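PDB 1RLI: putative NAD(P)H-dependent FMN-containing oxidoreductase YwqN from Bacillus subtilis, which probably uses NAD(P)H to reduce its bound FMN and pass the electrons on to an acceptor, as in related flavoprotein reductases. Local coordinates for residues Leu133-Ile136 against Gln137-His141. Residues are numbered along the deposited sequence; the frame is centred on the assembly and turned at random.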
# COMPACT_ATOMS: atom_id res chain seq x y z
N LEU D 133 -1.81 -0.75 7.41
CA LEU D 133 -2.09 0.08 6.22
C LEU D 133 -2.55 -0.73 5.01
O LEU D 133 -3.44 -0.30 4.29
CB LEU D 133 -0.88 0.97 5.88
CG LEU D 133 -0.54 1.97 7.01
CD1 LEU D 133 0.58 2.90 6.59
CD2 LEU D 133 -1.78 2.78 7.38
N PRO D 134 -1.95 -1.92 4.75
CA PRO D 134 -2.44 -2.66 3.58
C PRO D 134 -3.94 -2.94 3.73
O PRO D 134 -4.70 -2.90 2.75
CB PRO D 134 -1.62 -3.95 3.62
CG PRO D 134 -0.29 -3.44 4.08
CD PRO D 134 -0.67 -2.48 5.23
N LEU D 135 -4.38 -3.24 4.96
CA LEU D 135 -5.81 -3.52 5.17
C LEU D 135 -6.66 -2.27 4.85
O LEU D 135 -7.72 -2.35 4.24
CB LEU D 135 -6.07 -3.97 6.63
CG LEU D 135 -7.56 -4.02 7.04
CD1 LEU D 135 -8.35 -4.99 6.12
CD2 LEU D 135 -7.63 -4.50 8.52
N ILE D 136 -6.20 -1.11 5.28
CA ILE D 136 -6.95 0.11 4.99
C ILE D 136 -6.99 0.31 3.47
O ILE D 136 -8.01 0.71 2.94
CB ILE D 136 -6.31 1.34 5.69
CG1 ILE D 136 -6.37 1.14 7.21
CG2 ILE D 136 -7.07 2.63 5.32
CD1 ILE D 136 -7.80 0.94 7.76
N GLN D 137 -5.90 0.02 2.78
CA GLN D 137 -5.89 0.18 1.32
C GLN D 137 -6.79 -0.86 0.65
O GLN D 137 -7.36 -0.60 -0.42
CB GLN D 137 -4.46 0.09 0.78
CG GLN D 137 -3.58 1.21 1.30
CD GLN D 137 -2.15 1.09 0.81
OE1 GLN D 137 -1.42 0.19 1.22
NE2 GLN D 137 -1.75 1.99 -0.07
N GLN D 138 -6.94 -2.01 1.28
CA GLN D 138 -7.81 -3.04 0.75
C GLN D 138 -9.24 -2.50 0.89
O GLN D 138 -10.03 -2.57 -0.05
CB GLN D 138 -7.63 -4.32 1.57
CG GLN D 138 -8.34 -5.55 1.04
CD GLN D 138 -7.93 -6.78 1.85
OE1 GLN D 138 -8.26 -6.89 3.03
NE2 GLN D 138 -7.16 -7.67 1.22
N PHE D 139 -9.56 -1.92 2.06
CA PHE D 139 -10.91 -1.36 2.25
C PHE D 139 -11.17 -0.26 1.22
O PHE D 139 -12.28 -0.13 0.70
CB PHE D 139 -11.09 -0.78 3.66
CG PHE D 139 -11.51 -1.80 4.69
CD1 PHE D 139 -12.73 -2.46 4.57
CD2 PHE D 139 -10.69 -2.09 5.79
CE1 PHE D 139 -13.15 -3.40 5.53
CE2 PHE D 139 -11.09 -3.03 6.76
CZ PHE D 139 -12.33 -3.69 6.63
N GLU D 140 -10.13 0.53 0.92
CA GLU D 140 -10.24 1.60 -0.07
C GLU D 140 -10.71 1.00 -1.40
O GLU D 140 -11.63 1.56 -2.03
CB GLU D 140 -8.87 2.29 -0.25
CG GLU D 140 -8.78 3.34 -1.38
CD GLU D 140 -7.37 3.91 -1.57
OE1 GLU D 140 -6.36 3.27 -1.17
OE2 GLU D 140 -7.25 5.02 -2.15
N HIS D 141 -10.10 -0.10 -1.84
CA HIS D 141 -10.51 -0.71 -3.12
C HIS D 141 -11.92 -1.27 -3.03
O HIS D 141 -12.69 -1.16 -3.98
CB HIS D 141 -9.55 -1.85 -3.53
CG HIS D 141 -8.19 -1.38 -3.96
ND1 HIS D 141 -8.00 -0.34 -4.85
CD2 HIS D 141 -6.96 -1.83 -3.64
CE1 HIS D 141 -6.71 -0.16 -5.05
NE2 HIS D 141 -6.05 -1.05 -4.33
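L135 and F139, one helical turn apart, form the closest contact between two side chains here. They run side by side in the same direction, and CD1 of L135 comes within 3.4 Å of CE2 of F139. The torsions account for the pairing: CG of L135 is anti to the backbone N (chi1 169°), whereas the F139 ring hangs beside its own N (chi1 -86°). CG of L135 also stands 3.7 Å from CE2 of F139, so the branch point and one methyl share that ring corner. The same methyl lies 3.6 Å from OE1 of Q138. Replacing L135 by alanine removes CG and both methyls, which would probably leave a gap beside CE2 of F139 and the ring freer to shift. Backbone evidence for a regular alpha-helix is a ladder of i to i+4 bonds, such as F139 N to L135 O at 2.9 Å (N-H...O 162°) and E140 N to I136 O at 2.9 Å. E140, partly exposed, is looser toward the preceding turn: its side chain approaches only at CB, 3.7 Å from I136 O, though I130 of a third subunit and H141 of a fourth pack on it. Q138 is anchored across the interface instead, its NE2 hydrogen-bonded to F84 O of a second subunit. Helix 133-146 thus packs on the flavodoxin-like sheet: I136 and F139 touch V120 of strand 117-124 and F150 of strand 149-157, F139 also meets L90 and I94 of helix 88-95, and Q137 packs against its counterparts in the three other subunits.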